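Local coordinates for protein cytidine deaminase (Mycobacterium tuberculosis, PDB 4WIG) that catalyses the zinc-dependent hydrolytic deamination of cytidine and 2'-deoxycytidine to uridine and 2'-deoxyuridine, working as a homotetramer, at residues A[93-106]-A[113-125]. The protein carries 1 engineered substitution. Sequence-based numbering, arbitrary orientation.
Sequences RQVLLEHGGSELLI and RRLGDLLPDAFGL
L115 makes the central contact: its CD2 packs against the backbone of helix 90-100 at L97 N (3.4 Å) and meets L96 CB and L104 CD2, each at 3.8 Å, while CD1 faces the CB and CG of R93. Chi1 of -180° sets CG opposite the backbone N, and chi2 of 53° then turns CD2 onto L97 and CD1 toward R93. Farther along, L97 CD2 presses on A122 CB at 3.5 Å, tighter than ordinary carbon packing, and L118 CD1 rests against I106 CB.

Polar bonds flank this packing, on one side buried against the second subunit. R93 passes L118 at about a right angle and brings NH1 to 2.9 Å from L118 O, on a lone pair; NH1 also bonds P120 O of the second subunit. The bent Q94 gives NE2 to F123 O (2.9 Å) from above the carbonyl plane, while its OE1 takes a bond from G90 N of the second subunit and one from a water that accepts from F123 N. On the solvent side R114 and E103 form a side-on salt bridge, NE to OE2 at 2.7 Å and NH1 to OE1 at 2.8 Å, the two planes 24° apart; S102 OG bonds the same OE1, and D117 extends the network through a weak salt-bridge bond from R114 NH2 to OD2.

I106 and R113 exchange two N-H...O bonds as an antiparallel pair, and L115 N to L104 O and G116 N to S102 O tie down helix 115-118.

The L96 side chain is about 4 Å from that of E58, by similarity the proton donor. The hairpin forms one edge of the mixed sheet within this chain, 113-114 outermost and 105-106 parallel to strand 73-80, on whose L73 and L76 L96 packs from helix 90-100, which carries zinc ligand C92.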
loop_
_atom_site.group_PDB
_atom_site.type_symbol
_atom_site.label_atom_id
_atom_site.label_comp_id
_atom_site.label_asym_id
_atom_site.label_seq_id
_atom_site.Cartn_x
_atom_site.Cartn_y
_atom_site.Cartn_z
ATOM N N ARG A 93 -12.553 -2.078 -0.501
ATOM C CA ARG A 93 -13.825 -1.518 -0.024
ATOM C C ARG A 93 -13.673 -0.017 0.275
ATOM O O ARG A 93 -14.526 0.779 -0.107
ATOM C CB ARG A 93 -14.353 -2.285 1.186
ATOM C CG ARG A 93 -14.818 -3.685 0.817
ATOM C CD ARG A 93 -15.393 -4.472 1.988
ATOM N NE ARG A 93 -15.377 -5.899 1.681
ATOM C CZ ARG A 93 -15.987 -6.853 2.383
ATOM N NH1 ARG A 93 -16.701 -6.566 3.455
ATOM N NH2 ARG A 93 -15.870 -8.109 1.995
ATOM N N GLN A 94 -12.556 0.372 0.893
ATOM C CA GLN A 94 -12.328 1.789 1.212
ATOM C C GLN A 94 -12.111 2.592 -0.068
ATOM O O GLN A 94 -12.717 3.649 -0.242
ATOM C CB GLN A 94 -11.142 1.978 2.170
ATOM C CG GLN A 94 -11.043 3.391 2.742
ATOM C CD GLN A 94 -12.022 3.674 3.882
ATOM O OE1 GLN A 94 -12.162 2.879 4.821
ATOM N NE2 GLN A 94 -12.681 4.823 3.819
ATOM N N VAL A 95 -11.276 2.080 -0.974
ATOM C CA VAL A 95 -11.012 2.766 -2.231
ATOM C C VAL A 95 -12.307 2.943 -3.046
ATOM O O VAL A 95 -12.594 4.038 -3.527
ATOM C CB VAL A 95 -9.914 2.054 -3.062
ATOM C CG1 VAL A 95 -9.781 2.680 -4.443
ATOM C CG2 VAL A 95 -8.572 2.116 -2.340
ATOM N N LEU A 96 -13.095 1.877 -3.183
ATOM C CA LEU A 96 -14.338 1.947 -3.969
ATOM C C LEU A 96 -15.346 2.935 -3.348
ATOM O O LEU A 96 -16.080 3.630 -4.066
ATOM C CB LEU A 96 -14.963 0.559 -4.108
ATOM C CG LEU A 96 -14.236 -0.436 -5.030
ATOM C CD1 LEU A 96 -14.819 -1.844 -4.889
ATOM C CD2 LEU A 96 -14.308 0.052 -6.457
ATOM N N LEU A 97 -15.362 3.020 -2.020
ATOM C CA LEU A 97 -16.280 3.920 -1.320
ATOM C C LEU A 97 -16.073 5.385 -1.707
ATOM O O LEU A 97 -17.031 6.158 -1.811
ATOM C CB LEU A 97 -16.134 3.753 0.194
ATOM C CG LEU A 97 -17.216 4.437 1.029
ATOM C CD1 LEU A 97 -18.510 3.638 0.982
ATOM C CD2 LEU A 97 -16.739 4.628 2.454
ATOM N N GLU A 98 -14.811 5.749 -1.927
ATOM C CA GLU A 98 -14.435 7.096 -2.350
ATOM C C GLU A 98 -15.082 7.475 -3.679
ATOM O O GLU A 98 -15.335 8.659 -3.939
ATOM C CB GLU A 98 -12.912 7.160 -2.492
ATOM C CG GLU A 98 -12.325 8.533 -2.741
ATOM C CD GLU A 98 -12.208 9.375 -1.481
ATOM O OE1 GLU A 98 -12.430 10.592 -1.584
ATOM O OE2 GLU A 98 -11.900 8.830 -0.397
ATOM N N HIS A 99 -15.325 6.475 -4.528
ATOM C CA HIS A 99 -15.751 6.712 -5.905
ATOM C C HIS A 99 -17.172 6.291 -6.232
ATOM O O HIS A 99 -17.690 6.662 -7.279
ATOM C CB HIS A 99 -14.737 6.063 -6.827
ATOM C CG HIS A 99 -13.376 6.641 -6.634
ATOM N ND1 HIS A 99 -12.391 6.025 -5.892
ATOM C CD2 HIS A 99 -12.897 7.861 -6.955
ATOM C CE1 HIS A 99 -11.341 6.824 -5.818
ATOM N NE2 HIS A 99 -11.619 7.937 -6.466
ATOM N N GLY A 100 -17.800 5.545 -5.330
ATOM C CA GLY A 100 -19.197 5.145 -5.494
ATOM C C GLY A 100 -20.084 5.319 -4.274
ATOM O O GLY A 100 -21.307 5.230 -4.384
ATOM N N GLY A 101 -19.481 5.546 -3.105
ATOM C CA GLY A 101 -20.228 5.739 -1.875
ATOM C C GLY A 101 -20.945 4.499 -1.375
ATOM O O GLY A 101 -20.750 3.386 -1.882
ATOM N N SER A 102 -21.798 4.703 -0.374
ATOM C CA SER A 102 -22.479 3.606 0.308
ATOM C C SER A 102 -23.456 2.829 -0.582
ATOM O O SER A 102 -23.719 1.655 -0.325
ATOM C CB SER A 102 -23.223 4.147 1.528
ATOM O OG SER A 102 -24.123 5.168 1.140
ATOM N N GLU A 103 -24.003 3.481 -1.608
ATOM C CA GLU A 103 -24.990 2.842 -2.469
ATOM C C GLU A 103 -24.405 2.103 -3.669
ATOM O O GLU A 103 -25.148 1.500 -4.430
ATOM C CB GLU A 103 -26.033 3.863 -2.933
ATOM C CG GLU A 103 -26.649 4.646 -1.780
ATOM C CD GLU A 103 -27.096 3.750 -0.637
ATOM O OE1 GLU A 103 -26.739 4.041 0.530
ATOM O OE2 GLU A 103 -27.781 2.730 -0.893
ATOM N N LEU A 104 -23.086 2.149 -3.836
ATOM C CA LEU A 104 -22.424 1.357 -4.877
ATOM C C LEU A 104 -22.754 -0.116 -4.653
ATOM O O LEU A 104 -22.544 -0.624 -3.570
ATOM C CB LEU A 104 -20.911 1.579 -4.821
ATOM C CG LEU A 104 -20.019 0.632 -5.614
ATOM C CD1 LEU A 104 -20.398 0.593 -7.081
ATOM C CD2 LEU A 104 -18.565 1.042 -5.451
ATOM N N LEU A 105 -23.286 -0.789 -5.671
ATOM C CA LEU A 105 -23.638 -2.197 -5.547
ATOM C C LEU A 105 -22.465 -3.088 -5.935
ATOM O O LEU A 105 -21.794 -2.852 -6.957
ATOM C CB LEU A 105 -24.866 -2.546 -6.392
ATOM C CG LEU A 105 -26.160 -1.841 -5.988
ATOM C CD1 LEU A 105 -27.260 -2.153 -6.990
ATOM C CD2 LEU A 105 -26.585 -2.249 -4.586
ATOM N N ILE A 106 -22.243 -4.112 -5.111
ATOM C CA ILE A 106 -21.166 -5.059 -5.281
ATOM C C ILE A 106 -21.744 -6.451 -5.544
ATOM O O ILE A 106 -22.489 -6.974 -4.727
ATOM C CB ILE A 106 -20.301 -5.109 -3.996
ATOM C CG1 ILE A 106 -19.795 -3.693 -3.607
ATOM C CG2 ILE A 106 -19.172 -6.113 -4.155
ATOM C CD1 ILE A 106 -18.918 -3.039 -4.642
ATOM N N ARG A 113 -24.803 -6.585 -2.987
ATOM C CA ARG A 113 -24.861 -5.880 -1.715
ATOM C C ARG A 113 -24.476 -4.422 -1.888
ATOM O O ARG A 113 -23.644 -4.092 -2.736
ATOM C CB ARG A 113 -23.879 -6.513 -0.732
ATOM C CG ARG A 113 -24.045 -8.011 -0.539
ATOM C CD ARG A 113 -24.845 -8.344 0.696
ATOM N NE ARG A 113 -24.381 -9.579 1.323
ATOM C CZ ARG A 113 -24.802 -10.810 1.024
ATOM N NH1 ARG A 113 -25.725 -11.031 0.075
ATOM N NH2 ARG A 113 -24.291 -11.841 1.698
ATOM N N ARG A 114 -25.068 -3.559 -1.067
ATOM C CA ARG A 114 -24.630 -2.176 -0.965
ATOM C C ARG A 114 -23.252 -2.119 -0.306
ATOM O O ARG A 114 -22.998 -2.814 0.671
ATOM C CB ARG A 114 -25.592 -1.367 -0.103
ATOM C CG ARG A 114 -26.987 -1.188 -0.671
ATOM C CD ARG A 114 -27.908 -0.548 0.363
ATOM N NE ARG A 114 -27.365 0.706 0.898
ATOM C CZ ARG A 114 -26.818 0.864 2.106
ATOM N NH1 ARG A 114 -26.360 2.060 2.467
ATOM N NH2 ARG A 114 -26.728 -0.140 2.967
ATOM N N LEU A 115 -22.373 -1.270 -0.816
ATOM C CA LEU A 115 -21.019 -1.189 -0.267
ATOM C C LEU A 115 -21.087 -0.713 1.190
ATOM O O LEU A 115 -20.254 -1.102 2.027
ATOM C CB LEU A 115 -20.132 -0.277 -1.123
ATOM C CG LEU A 115 -18.674 -0.097 -0.677
ATOM C CD1 LEU A 115 -17.972 -1.430 -0.496
ATOM C CD2 LEU A 115 -17.919 0.763 -1.674
ATOM N N GLY A 116 -22.102 0.101 1.489
ATOM C CA GLY A 116 -22.369 0.554 2.848
ATOM C C GLY A 116 -22.566 -0.575 3.830
ATOM O O GLY A 116 -22.205 -0.447 4.995
ATOM N N ASP A 117 -23.132 -1.686 3.362
ATOM C CA ASP A 117 -23.310 -2.866 4.206
ATOM C C ASP A 117 -22.028 -3.675 4.317
ATOM O O ASP A 117 -21.797 -4.334 5.331
ATOM C CB ASP A 117 -24.454 -3.746 3.695
ATOM C CG ASP A 117 -25.814 -3.116 3.919
ATOM O OD1 ASP A 117 -26.046 -2.537 5.005
ATOM O OD2 ASP A 117 -26.658 -3.182 3.008
ATOM N N LEU A 118 -21.191 -3.618 3.283
ATOM C CA LEU A 118 -19.897 -4.298 3.300
ATOM C C LEU A 118 -18.808 -3.503 4.031
ATOM O O LEU A 118 -17.778 -4.060 4.396
ATOM C CB LEU A 118 -19.444 -4.618 1.870
ATOM C CG LEU A 118 -20.302 -5.688 1.175
ATOM C CD1 LEU A 118 -20.071 -5.663 -0.331
ATOM C CD2 LEU A 118 -20.002 -7.074 1.719
ATOM N N LEU A 119 -19.032 -2.215 4.237
ATOM C CA LEU A 119 -18.084 -1.387 4.982
ATOM C C LEU A 119 -18.859 -0.370 5.809
ATOM O O LEU A 119 -18.864 0.813 5.498
ATOM C CB LEU A 119 -17.100 -0.701 4.028
ATOM C CG LEU A 119 -15.892 -0.016 4.678
ATOM C CD1 LEU A 119 -14.919 -1.069 5.180
ATOM C CD2 LEU A 119 -15.198 0.957 3.731
ATOM N N PRO A 120 -19.539 -0.845 6.856
ATOM C CA PRO A 120 -20.381 0.045 7.657
ATOM C C PRO A 120 -19.566 0.983 8.545
ATOM O O PRO A 120 -18.409 0.694 8.859
ATOM C CB PRO A 120 -21.224 -0.916 8.496
ATOM C CG PRO A 120 -20.474 -2.189 8.531
ATOM C CD PRO A 120 -19.597 -2.244 7.314
ATOM N N ASP A 121 -20.162 2.111 8.915
ATOM C CA ASP A 121 -19.500 3.074 9.795
ATOM C C ASP A 121 -18.085 3.342 9.268
ATOM O O ASP A 121 -17.104 3.276 10.004
ATOM C CB ASP A 121 -19.464 2.543 11.232
ATOM C CG ASP A 121 -20.855 2.262 11.798
ATOM O OD1 ASP A 121 -21.058 1.180 12.392
ATOM O OD2 ASP A 121 -21.752 3.116 11.655
ATOM N N ALA A 122 -17.984 3.617 7.975
ATOM C CA ALA A 122 -16.678 3.695 7.330
ATOM C C ALA A 122 -15.903 4.924 7.781
ATOM O O ALA A 122 -16.485 5.982 8.048
ATOM C CB ALA A 122 -16.824 3.693 5.822
ATOM N N PHE A 123 -14.579 4.778 7.850
ATOM C CA PHE A 123 -13.692 5.917 8.032
ATOM C C PHE A 123 -13.926 6.884 6.869
ATOM O O PHE A 123 -14.127 6.447 5.738
ATOM C CB PHE A 123 -12.233 5.454 8.048
ATOM C CG PHE A 123 -11.248 6.577 8.145
ATOM C CD1 PHE A 123 -10.929 7.124 9.374
ATOM C CD2 PHE A 123 -10.664 7.107 7.002
ATOM C CE1 PHE A 123 -10.039 8.179 9.463
ATOM C CE2 PHE A 123 -9.776 8.156 7.084
ATOM C CZ PHE A 123 -9.461 8.694 8.321
ATOM N N GLY A 124 -13.906 8.188 7.131
ATOM C CA GLY A 124 -14.166 9.151 6.057
ATOM C C GLY A 124 -13.897 10.607 6.358
ATOM O O GLY A 124 -13.249 10.938 7.346
ATOM N N LEU A 125 -14.417 11.474 5.489
ATOM C CA LEU A 125 -14.109 12.909 5.525
ATOM C C LEU A 125 -14.390 13.545 6.889
ATOM O O LEU A 125 -13.651 14.424 7.329
ATOM C CB LEU A 125 -14.914 13.663 4.459
ATOM C CG LEU A 125 -14.191 14.619 3.499
ATOM C CD1 LEU A 125 -12.892 15.207 4.049
ATOM C CD2 LEU A 125 -13.943 13.922 2.171
HETATM O O HOH W 1 -13.606 2.216 7.040
#